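Local coordinates for protein Bd3459 (Bdellovibrio bacteriovorus, PDB 5CEC) that is a predatory endopeptidase, probably a penicillin-binding-protein-like serine D-Ala-D-Ala carboxypeptidase acting on peptidoglycan, bound here by the immunity protein Bd3460, at residues A148-E152 / E153-I157; T184-P188 / G189-I193; A238-K241 / T242-R246. The protein carries 1 engineered substitution. One frame throughout, in Å; residues are numbered along the deposited sequence.

Interaction 1: residues A148-E152 / E153-I157; sequences AWLAE and EKPMI. With SO4 (sulfate ion), chain H; SO4 (sulfate ion), chain E.
The flat carboxylate of Glu153 meets Leu150 through one oxygen, OE1, which lies 3.4 Å from Leu150 CD2. The two side chains cross at about a right angle. A second flat group, the Trp149 indole, has a sulfate oxygen at its edge, near the ring plane: NE1 donates to O3 at 2.9 Å. That sulfate is also held by Arg118.

The motif is a pair of overlapping type I turns, Ala148 to Ala151 and Leu150 to Glu153, in the loop joining strand 135-141 to helix 167-182. The second is closed by Glu153 N donating to Leu150 O at 2.9 Å. A cis peptide before Pro155 then turns the chain again, and Met156 comes back with its CG 3.9 Å from Leu150 CB and its SD 4.1 Å from Ala148 CB.

Glu153 OE2 makes a salt bridge to Arg118 NE, at the start of helix 118-130, and the buried Glu152 carboxylate is bound by Arg246 and Asn119. The loop meets the immunity protein Bd3460 through Pro155 and Lys154, which bonds to its Asn75 and to a second sulfate. One water fastens the turns: it donates to Trp149 O and Glu153 OE2, and accepts from Glu152 N at 3.1 Å.

Interaction 2: residues T184-P188 / G189-I193; sequences TAISP and GYYTI
Pro188, Ser187 and Tyr191 carry most of this contact, where the chain leaves a loop and enters helix 188-200. Pro188 acts through its carbonyl. Its O accepts two bonds from Thr192, one from the backbone N at 3.0 Å and one from the hydroxyl OG1 at 3.2 Å. With chi1 at 68°, Thr192 OG1 and the methyl CG2 both face Pro188 O, CG2 at 3.0 Å. The two branches thus flank the carbonyl oxygen one turn back along the helix.

Ser187 uses both its backbone and its side chain. Its O accepts from Tyr191 N at 2.9 Å. Its hydroxyl OG accepts from Tyr190 N at 3.3 Å, and this bond is nearly straight, 168° at the hydrogen. The same OG lies in the plane of the Tyr190 ring, at the edge, 3.4 Å from CD2. A water bridges OG to Gly189 N and accepts from that N-H. Two N-H groups of the first helical turn therefore have partners at the serine end.

Tyr191 packs through the root of its side chain. Its CB lies 3.6 Å from Ile186 CG2, and that methyl meets the ring obliquely near CD1. The ring then leads away from the loop, and OH bonds to Ser206 O. Tyr122 of helix 118-130 covers Ile186, Ser187 and Tyr190, and Arg118 of that helix makes a cation-pi contact with Tyr190.

This is a classic serine N-cap: Ser187 stands just before the helix, Pro188 fills its first position, and the serine hydroxyl takes up a backbone N-H of the first turn.

Interaction 3: residues A238-K241 / T242-R246; sequences APLK and TILKR. With SO4 (sulfate ion), chain D.
Backbone bonds between Pro239 and Ile243, Leu240 and Leu244, and Lys241 and Lys245 start helix 240-250. Ile243 N reaches Pro239 O at 3.3 Å. Leu244 N reaches Leu240 O at 2.8 Å. Lys245 N donates to Lys241 O at 2.9 Å. Pro239, at the N-cap position, also accepts a weak bond from Thr242 N, so its one carbonyl serves two donors of the first turn.

Two side-chain contacts follow the same i to i+4 spacing. Leu244 CD1 lies 3.6 Å from Leu240 CG, the two side chains slanting across each other. Leu240 CG stands opposite its backbone N (chi1 180°), and from there the end of the side chain comes back toward Leu244. Before the helix, Ala238 CB meets Thr242 CG2 at 3.8 Å. A separate van der Waals contact spans three residues: the other branch of Thr242, OG1, lies 3.7 Å from CG of the Pro239 ring.

The charged ends find partners farther off. Lys241 NZ bonds to Tyr326 OH, while Lys245 NZ has a salt bridge to Asp338 and bonds to the carbonyls of Ser329 and Met332 and to Tyr421 OH, so this ammonium is gripped in a buried setting. Arg246 holds a sulfate, probably from the crystallisation liquor, at the edge of its guanidinium by two bonds, while NE pairs with Glu152. NH1 donates to O2 at 3.0 Å, almost straight, and NH2 to O3 at 2.9 Å.

The segment follows strand 231-236 and lies in the interior of the chain. Leu240 and Leu244 pack on helix 72-84, against Ala80 and Leu84 and against Thr77 and Val81, while Ile243 rests on Ile255 and Leu244 on Leu259, both in helix 253-262.

How the interactions relate
From the N terminus the three contacts come in series, and none nests in or crosses another. Interaction 1 closes turns in the loop between strand 135-141 and helix 167-182. Interaction 2 closes the turn from the next loop into helix 188-200, on the surface. Interaction 3 starts helix 240-250 after strand 231-236, near the centre of the chain. Interaction 1 touches both others. Glu153 OE1 packs at 3.9 Å from Tyr190 CE1 of interaction 2, and Glu152 OE1 makes a 2.8 Å salt bridge to Arg246 NE of interaction 3. The loop 148-157 thus links the two helix starts, which do not touch; their nearest atoms are about 9 Å apart.

Interaction 1: residues A148-E152 / E153-I157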
ATOM      1  N   ALA A 148      17.622   6.497   2.536  1.00 16.25           N
ATOM      2  CA  ALA A 148      16.468   7.291   2.996  1.00 16.09           C
ATOM      3  C   ALA A 148      15.975   6.595   4.233  1.00 15.91           C
ATOM      4  O   ALA A 148      15.381   5.523   4.158  1.00 15.66           O
ATOM      5  CB  ALA A 148      15.372   7.323   1.954  1.00 18.01           C
ATOM      6  N   TRP A 149      16.202   7.205   5.387  1.00 15.90           N
ATOM      7  CA  TRP A 149      15.936   6.524   6.618  1.00 16.49           C
ATOM      8  C   TRP A 149      14.520   5.974   6.716  1.00 16.25           C
ATOM      9  O   TRP A 149      14.315   4.815   7.112  1.00 16.51           O
ATOM     10  CB  TRP A 149      16.231   7.447   7.799  1.00 16.91           C
ATOM     11  CG  TRP A 149      16.420   6.761   9.080  1.00 17.86           C
ATOM     12  CD1 TRP A 149      15.619   6.833  10.184  1.00 18.35           C
ATOM     13  CD2 TRP A 149      17.496   5.897   9.429  1.00 18.23           C
ATOM     14  NE1 TRP A 149      16.130   6.051  11.194  1.00 18.95           N
ATOM     15  CE2 TRP A 149      17.292   5.480  10.766  1.00 17.98           C
ATOM     16  CE3 TRP A 149      18.634   5.447   8.764  1.00 18.59           C
ATOM     17  CZ2 TRP A 149      18.168   4.612  11.427  1.00 19.05           C
ATOM     18  CZ3 TRP A 149      19.501   4.599   9.432  1.00 18.92           C
ATOM     19  CH2 TRP A 149      19.268   4.191  10.744  1.00 18.59           C
ATOM     20  N   LEU A 150      13.548   6.798   6.320  1.00 16.22           N
ATOM     21  CA  LEU A 150      12.129   6.455   6.420  1.00 17.74           C
ATOM     22  C   LEU A 150      11.581   5.783   5.134  1.00 17.74           C
ATOM     23  O   LEU A 150      10.371   5.797   4.887  1.00 18.22           O
ATOM     24  CB  LEU A 150      11.299   7.686   6.828  1.00 20.18           C
ATOM     25  CG  LEU A 150      11.696   8.306   8.163  1.00 21.57           C
ATOM     26  CD1 LEU A 150      10.829   9.528   8.414  1.00 24.68           C
ATOM     27  CD2 LEU A 150      11.608   7.338   9.334  1.00 23.14           C
ATOM     28  N   ALA A 151      12.460   5.122   4.375  1.00 16.96           N
ATOM     29  CA  ALA A 151      12.063   4.508   3.083  1.00 17.71           C
ATOM     30  C   ALA A 151      10.805   3.640   3.148  1.00 17.53           C
ATOM     31  O   ALA A 151      10.081   3.561   2.175  1.00 18.97           O
ATOM     32  CB  ALA A 151      13.213   3.682   2.554  1.00 18.89           C
ATOM     33  N   GLU A 152      10.624   2.908   4.251  1.00 17.66           N
ATOM     34  CA  GLU A 152       9.484   2.030   4.473  1.00 19.55           C
ATOM     35  C   GLU A 152       8.451   2.522   5.436  1.00 18.74           C
ATOM     36  O   GLU A 152       7.639   1.718   5.904  1.00 20.31           O
ATOM     37  CB  GLU A 152       9.960   0.780   5.213  1.00 26.69           C
ATOM     38  CG  GLU A 152      10.959  -0.002   4.546  1.00 28.30           C
ATOM     39  CD  GLU A 152      11.106  -1.345   5.198  1.00 20.80           C
ATOM     40  OE1 GLU A 152      10.269  -2.195   4.931  1.00 20.08           O
ATOM     41  OE2 GLU A 152      12.099  -1.521   5.892  1.00 18.50           O
ATOM     42  N   GLU A 153       8.476   3.805   5.746  1.00 18.92           N
ATOM     43  CA  GLU A 153       7.662   4.356   6.812  1.00 19.49           C
ATOM     44  C   GLU A 153       6.945   5.604   6.339  1.00 19.74           C
ATOM     45  O   GLU A 153       7.282   6.189   5.334  1.00 19.50           O
ATOM     46  CB  GLU A 153       8.557   4.631   8.039  1.00 19.62           C
ATOM     47  CG  GLU A 153       9.101   3.360   8.665  1.00 20.03           C
ATOM     48  CD  GLU A 153      10.271   3.604   9.595  1.00 21.86           C
ATOM     49  OE1 GLU A 153      10.173   4.473  10.498  1.00 23.82           O
ATOM     50  OE2 GLU A 153      11.289   2.917   9.426  1.00 21.13           O
ATOM     51  N   LYS A 154       5.954   6.014   7.096  1.00 20.65           N
ATOM     52  CA  LYS A 154       5.217   7.226   6.841  1.00 20.35           C
ATOM     53  C   LYS A 154       6.108   8.371   7.274  1.00 20.40           C
ATOM     54  O   LYS A 154       6.787   8.241   8.312  1.00 22.76           O
ATOM     55  CB  LYS A 154       3.938   7.244   7.668  1.00 21.55           C
ATOM     56  CG  LYS A 154       3.054   6.072   7.355  1.00 24.46           C
ATOM     57  CD  LYS A 154       1.755   6.149   8.070  1.00 27.36           C
ATOM     58  CE  LYS A 154       0.927   4.984   7.611  1.00 29.88           C
ATOM     59  NZ  LYS A 154      -0.333   4.917   8.360  1.00 31.55           N
ATOM     60  N   PRO A 155       6.151   9.478   6.538  1.00 20.44           N
ATOM     61  CA  PRO A 155       5.298   9.816   5.396  1.00 18.93           C
ATOM     62  C   PRO A 155       5.872   9.491   4.022  1.00 19.29           C
ATOM     63  O   PRO A 155       5.305   9.925   3.013  1.00 19.88           O
ATOM     64  CB  PRO A 155       5.171  11.333   5.543  1.00 19.87           C
ATOM     65  CG  PRO A 155       6.498  11.738   6.065  1.00 21.82           C
ATOM     66  CD  PRO A 155       6.930  10.644   6.988  1.00 22.55           C
ATOM     67  N   MET A 156       6.973   8.740   3.927  1.00 19.27           N
ATOM     68  CA  MET A 156       7.559   8.476   2.620  1.00 18.25           C
ATOM     69  C   MET A 156       6.746   7.492   1.793  1.00 17.50           C
ATOM     70  O   MET A 156       6.796   7.532   0.560  1.00 19.86           O
ATOM     71  CB  MET A 156       8.985   7.949   2.751  1.00 19.28           C
ATOM     72  CG  MET A 156       9.921   8.914   3.430  1.00 19.68           C
ATOM     73  SD  MET A 156      11.637   8.521   3.014  1.00 22.50           S
ATOM     74  CE  MET A 156      11.740   9.392   1.479  1.00 22.30           C
ATOM     75  N   ILE A 157       6.036   6.586   2.443  1.00 17.21           N
ATOM     76  CA  ILE A 157       5.195   5.619   1.733  1.00 17.76           C
ATOM     77  C   ILE A 157       4.255   6.363   0.767  1.00 16.91           C
ATOM     78  O   ILE A 157       4.132   6.013  -0.414  1.00 17.85           O
ATOM     79  CB  ILE A 157       4.369   4.740   2.711  1.00 18.74           C
ATOM     80  CG1 ILE A 157       5.274   3.769   3.487  1.00 19.24           C
ATOM     81  CG2 ILE A 157       3.280   3.960   1.972  1.00 18.24           C
ATOM     82  CD1 ILE A 157       4.661   3.224   4.753  1.00 19.84           C
TER
HETATM   83  S   SO4 H 301       0.851   4.181  12.035  1.00 33.55           S
HETATM   84  O1  SO4 H 301       0.942   2.984  12.925  1.00 39.33           O
HETATM   85  O2  SO4 H 301      -0.428   4.176  11.272  1.00 30.89           O
HETATM   86  O3  SO4 H 301       0.942   5.396  12.851  1.00 32.99           O
HETATM   87  O4  SO4 H 301       2.030   4.100  11.121  1.00 36.39           O
HETATM   88  S   SO4 E 503      15.157   7.004  15.277  1.00 32.41           S
HETATM   89  O1  SO4 E 503      13.910   6.204  15.406  1.00 31.28           O
HETATM   90  O2  SO4 E 503      14.943   8.397  15.719  1.00 37.54           O
HETATM   91  O3  SO4 E 503      15.784   6.876  13.953  1.00 35.62           O
HETATM   92  O4  SO4 E 503      16.219   6.455  16.202  1.00 36.61           O
HETATM   93  O   HOH W   1      12.307   2.886   6.848  1.00 16.76           O

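Interaction 2: residues T184-P188 / G189-I193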
ATOM      1  N   THR A 184      24.365   7.007  14.860  1.00 19.98           N
ATOM      2  CA  THR A 184      23.900   7.363  16.198  1.00 21.63           C
ATOM      3  C   THR A 184      23.119   6.216  16.832  1.00 20.98           C
ATOM      4  O   THR A 184      22.721   5.262  16.174  1.00 22.13           O
ATOM      5  CB  THR A 184      23.047   8.643  16.161  1.00 23.09           C
ATOM      6  OG1 THR A 184      21.843   8.392  15.431  1.00 23.93           O
ATOM      7  CG2 THR A 184      23.809   9.790  15.494  1.00 23.83           C
ATOM      8  N   ALA A 185      22.871   6.340  18.122  1.00 22.45           N
ATOM      9  CA  ALA A 185      22.293   5.275  18.915  1.00 22.35           C
ATOM     10  C   ALA A 185      21.075   4.654  18.235  1.00 22.37           C
ATOM     11  O   ALA A 185      20.140   5.346  17.837  1.00 24.35           O
ATOM     12  CB  ALA A 185      21.916   5.782  20.295  1.00 24.86           C
ATOM     13  N   ILE A 186      21.089   3.336  18.135  1.00 22.52           N
ATOM     14  CA  ILE A 186      20.014   2.597  17.472  1.00 21.05           C
ATOM     15  C   ILE A 186      18.797   2.510  18.389  1.00 21.97           C
ATOM     16  O   ILE A 186      18.905   2.112  19.550  1.00 23.15           O
ATOM     17  CB  ILE A 186      20.509   1.199  17.064  1.00 22.18           C
ATOM     18  CG1 ILE A 186      21.412   1.356  15.847  1.00 22.30           C
ATOM     19  CG2 ILE A 186      19.360   0.243  16.765  1.00 21.88           C
ATOM     20  CD1 ILE A 186      22.147   0.097  15.438  1.00 23.99           C
ATOM     21  N   SER A 187      17.638   2.865  17.852  1.00 21.01           N
ATOM     22  CA  SER A 187      16.375   2.779  18.561  1.00 21.09           C
ATOM     23  C   SER A 187      16.098   1.362  19.048  1.00 20.13           C
ATOM     24  O   SER A 187      15.924   0.450  18.222  1.00 20.48           O
ATOM     25  CB  SER A 187      15.225   3.194  17.640  1.00 22.11           C
ATOM     26  OG  SER A 187      13.991   2.879  18.217  1.00 24.88           O
ATOM     27  N   PRO A 188      16.023   1.174  20.377  1.00 23.90           N
ATOM     28  CA  PRO A 188      15.742  -0.200  20.817  1.00 23.18           C
ATOM     29  C   PRO A 188      14.393  -0.771  20.366  1.00 22.88           C
ATOM     30  O   PRO A 188      14.295  -1.965  20.089  1.00 23.25           O
ATOM     31  CB  PRO A 188      15.868  -0.133  22.337  1.00 25.20           C
ATOM     32  CG  PRO A 188      16.594   1.125  22.613  1.00 28.59           C
ATOM     33  CD  PRO A 188      16.380   2.067  21.496  1.00 25.73           C
ATOM     34  N   GLY A 189      13.384   0.076  20.239  1.00 23.58           N
ATOM     35  CA  GLY A 189      12.060  -0.392  19.849  1.00 23.55           C
ATOM     36  C   GLY A 189      12.035  -0.813  18.388  1.00 23.12           C
ATOM     37  O   GLY A 189      11.638  -1.947  18.064  1.00 25.54           O
ATOM     38  N   TYR A 190      12.499   0.063  17.501  1.00 22.09           N
ATOM     39  CA  TYR A 190      12.509  -0.292  16.074  1.00 20.50           C
ATOM     40  C   TYR A 190      13.467  -1.446  15.807  1.00 20.52           C
ATOM     41  O   TYR A 190      13.177  -2.302  14.964  1.00 22.07           O
ATOM     42  CB  TYR A 190      12.884   0.878  15.189  1.00 22.21           C
ATOM     43  CG  TYR A 190      11.797   1.862  14.982  1.00 23.52           C
ATOM     44  CD1 TYR A 190      10.806   1.652  14.036  1.00 24.67           C
ATOM     45  CD2 TYR A 190      11.740   3.029  15.739  1.00 26.21           C
ATOM     46  CE1 TYR A 190       9.808   2.578  13.837  1.00 27.11           C
ATOM     47  CE2 TYR A 190      10.727   3.961  15.554  1.00 26.24           C
ATOM     48  CZ  TYR A 190       9.766   3.726  14.605  1.00 26.34           C
ATOM     49  OH  TYR A 190       8.768   4.633  14.379  1.00 30.52           O
ATOM     50  N   TYR A 191      14.614  -1.487  16.496  1.00 20.55           N
ATOM     51  CA  TYR A 191      15.554  -2.581  16.266  1.00 21.19           C
ATOM     52  C   TYR A 191      14.961  -3.919  16.705  1.00 20.89           C
ATOM     53  O   TYR A 191      15.086  -4.885  15.977  1.00 20.35           O
ATOM     54  CB  TYR A 191      16.894  -2.332  16.963  1.00 20.61           C
ATOM     55  CG  TYR A 191      17.923  -3.366  16.589  1.00 20.79           C
ATOM     56  CD1 TYR A 191      18.666  -3.266  15.421  1.00 20.62           C
ATOM     57  CD2 TYR A 191      18.168  -4.456  17.421  1.00 20.05           C
ATOM     58  CE1 TYR A 191      19.598  -4.214  15.070  1.00 20.70           C
ATOM     59  CE2 TYR A 191      19.101  -5.411  17.086  1.00 21.48           C
ATOM     60  CZ  TYR A 191      19.821  -5.290  15.903  1.00 21.28           C
ATOM     61  OH  TYR A 191      20.761  -6.231  15.550  1.00 21.96           O
ATOM     62  N   THR A 192      14.317  -3.989  17.886  1.00 22.96           N
ATOM     63  CA  THR A 192      13.792  -5.291  18.338  1.00 24.13           C
ATOM     64  C   THR A 192      12.612  -5.778  17.457  1.00 23.36           C
ATOM     65  O   THR A 192      12.521  -6.958  17.161  1.00 23.36           O
ATOM     66  CB  THR A 192      13.481  -5.345  19.846  1.00 28.51           C
ATOM     67  OG1 THR A 192      12.393  -4.496  20.120  1.00 34.56           O
ATOM     68  CG2 THR A 192      14.716  -4.923  20.668  1.00 29.11           C
ATOM     69  N   ILE A 193      11.791  -4.855  16.951  1.00 22.88           N
ATOM     70  CA  ILE A 193      10.717  -5.223  16.012  1.00 23.14           C
ATOM     71  C   ILE A 193      11.345  -5.864  14.783  1.00 22.23           C
ATOM     72  O   ILE A 193      10.911  -6.936  14.350  1.00 22.42           O
ATOM     73  CB  ILE A 193       9.845  -4.006  15.639  1.00 23.85           C
ATOM     74  CG1 ILE A 193       9.020  -3.523  16.847  1.00 26.94           C
ATOM     75  CG2 ILE A 193       8.935  -4.315  14.435  1.00 25.02           C
ATOM     76  CD1 ILE A 193       8.439  -2.138  16.664  1.00 29.18           C
TER
HETATM   77  O   HOH W   2      13.011   2.747  21.178  1.00 29.67           O

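Interaction 3: residues A238-K241 / T242-R246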
ATOM      1  N   ALA A 238      17.585  -8.285  -0.320  1.00 15.80           N
ATOM      2  CA  ALA A 238      16.567  -9.289  -0.639  1.00 16.24           C
ATOM      3  C   ALA A 238      16.343  -9.279  -2.160  1.00 15.91           C
ATOM      4  O   ALA A 238      16.583  -8.259  -2.836  1.00 16.98           O
ATOM      5  CB  ALA A 238      15.258  -8.991   0.123  1.00 17.87           C
ATOM      6  N   PRO A 239      15.852 -10.394  -2.693  1.00 16.51           N
ATOM      7  CA  PRO A 239      15.614 -10.393  -4.138  1.00 16.92           C
ATOM      8  C   PRO A 239      14.568  -9.356  -4.532  1.00 15.93           C
ATOM      9  O   PRO A 239      13.692  -8.976  -3.736  1.00 16.08           O
ATOM     10  CB  PRO A 239      15.139 -11.804  -4.440  1.00 19.18           C
ATOM     11  CG  PRO A 239      14.806 -12.440  -3.142  1.00 21.39           C
ATOM     12  CD  PRO A 239      15.512 -11.682  -2.057  1.00 17.88           C
ATOM     13  N   LEU A 240      14.632  -8.947  -5.796  1.00 15.25           N
ATOM     14  CA  LEU A 240      13.711  -7.947  -6.308  1.00 15.06           C
ATOM     15  C   LEU A 240      12.244  -8.288  -6.054  1.00 15.14           C
ATOM     16  O   LEU A 240      11.469  -7.401  -5.698  1.00 15.74           O
ATOM     17  CB  LEU A 240      13.948  -7.718  -7.805  1.00 15.47           C
ATOM     18  CG  LEU A 240      13.041  -6.690  -8.464  1.00 15.34           C
ATOM     19  CD1 LEU A 240      13.288  -5.289  -7.950  1.00 16.31           C
ATOM     20  CD2 LEU A 240      13.149  -6.765  -9.973  1.00 18.24           C
ATOM     21  N   LYS A 241      11.875  -9.558  -6.190  1.00 14.93           N
ATOM     22  CA  LYS A 241      10.485  -9.947  -5.942  1.00 16.10           C
ATOM     23  C   LYS A 241      10.025  -9.493  -4.539  1.00 15.08           C
ATOM     24  O   LYS A 241       8.879  -9.114  -4.369  1.00 15.11           O
ATOM     25  CB  LYS A 241      10.274 -11.459  -6.148  1.00 17.77           C
ATOM     26  CG  LYS A 241      11.064 -12.331  -5.180  1.00 20.94           C
ATOM     27  CD  LYS A 241      10.963 -13.827  -5.369  1.00 24.65           C
ATOM     28  CE  LYS A 241      11.803 -14.491  -4.296  1.00 28.06           C
ATOM     29  NZ  LYS A 241      11.607 -15.951  -4.182  1.00 33.49           N
ATOM     30  N   THR A 242      10.906  -9.636  -3.546  1.00 15.15           N
ATOM     31  CA  THR A 242      10.611  -9.245  -2.167  1.00 14.09           C
ATOM     32  C   THR A 242      10.439  -7.718  -2.040  1.00 13.86           C
ATOM     33  O   THR A 242       9.546  -7.218  -1.339  1.00 15.16           O
ATOM     34  CB  THR A 242      11.695  -9.756  -1.223  1.00 15.83           C
ATOM     35  OG1 THR A 242      11.799 -11.167  -1.388  1.00 19.23           O
ATOM     36  CG2 THR A 242      11.441  -9.370   0.226  1.00 16.69           C
ATOM     37  N   ILE A 243      11.350  -6.997  -2.655  1.00 13.51           N
ATOM     38  CA  ILE A 243      11.279  -5.526  -2.679  1.00 13.71           C
ATOM     39  C   ILE A 243       9.957  -5.074  -3.311  1.00 12.61           C
ATOM     40  O   ILE A 243       9.264  -4.172  -2.808  1.00 13.66           O
ATOM     41  CB  ILE A 243      12.499  -4.925  -3.415  1.00 14.32           C
ATOM     42  CG1 ILE A 243      13.776  -5.248  -2.623  1.00 16.43           C
ATOM     43  CG2 ILE A 243      12.308  -3.401  -3.640  1.00 14.76           C
ATOM     44  CD1 ILE A 243      15.033  -4.932  -3.400  1.00 17.56           C
ATOM     45  N   LEU A 244       9.614  -5.712  -4.426  1.00 13.81           N
ATOM     46  CA  LEU A 244       8.350  -5.428  -5.117  1.00 13.38           C
ATOM     47  C   LEU A 244       7.129  -5.778  -4.268  1.00 13.51           C
ATOM     48  O   LEU A 244       6.178  -5.003  -4.178  1.00 14.23           O
ATOM     49  CB  LEU A 244       8.285  -6.156  -6.466  1.00 13.91           C
ATOM     50  CG  LEU A 244       9.313  -5.682  -7.485  1.00 14.32           C
ATOM     51  CD1 LEU A 244       9.395  -6.667  -8.625  1.00 16.11           C
ATOM     52  CD2 LEU A 244       9.034  -4.299  -8.032  1.00 15.08           C
ATOM     53  N   LYS A 245       7.188  -6.936  -3.601  1.00 13.30           N
ATOM     54  CA  LYS A 245       6.105  -7.329  -2.693  1.00 13.73           C
ATOM     55  C   LYS A 245       5.898  -6.265  -1.609  1.00 13.18           C
ATOM     56  O   LYS A 245       4.755  -5.863  -1.337  1.00 14.11           O
ATOM     57  CB  LYS A 245       6.405  -8.681  -2.042  1.00 15.17           C
ATOM     58  CG  LYS A 245       5.308  -9.234  -1.159  1.00 15.52           C
ATOM     59  CD  LYS A 245       4.187  -9.879  -1.920  1.00 14.82           C
ATOM     60  CE  LYS A 245       3.052 -10.267  -0.978  1.00 16.09           C
ATOM     61  NZ  LYS A 245       1.955 -11.023  -1.640  1.00 15.43           N
ATOM     62  N   ARG A 246       6.996  -5.823  -0.986  1.00 13.23           N
ATOM     63  CA  ARG A 246       6.886  -4.773   0.044  1.00 13.66           C
ATOM     64  C   ARG A 246       6.254  -3.510  -0.569  1.00 12.97           C
ATOM     65  O   ARG A 246       5.319  -2.930  -0.007  1.00 13.66           O
ATOM     66  CB  ARG A 246       8.241  -4.466   0.626  1.00 13.84           C
ATOM     67  CG  ARG A 246       8.236  -3.447   1.741  1.00 14.56           C
ATOM     68  CD  ARG A 246       7.395  -3.867   2.931  1.00 16.09           C
ATOM     69  NE  ARG A 246       7.725  -3.087   4.119  1.00 17.51           N
ATOM     70  CZ  ARG A 246       6.983  -3.040   5.218  1.00 18.64           C
ATOM     71  NH1 ARG A 246       5.775  -3.600   5.286  1.00 18.29           N
ATOM     72  NH2 ARG A 246       7.449  -2.372   6.245  1.00 18.23           N
TER
HETATM   73  S   SO4 D 502       4.779  -2.660   8.876  1.00 34.19           S
HETATM   74  O1  SO4 D 502       4.149  -3.012  10.169  1.00 38.82           O
HETATM   75  O2  SO4 D 502       4.137  -3.419   7.773  1.00 32.44           O
HETATM   76  O3  SO4 D 502       6.247  -2.861   8.881  1.00 34.16           O
HETATM   77  O4  SO4 D 502       4.477  -1.226   8.604  1.00 41.32           O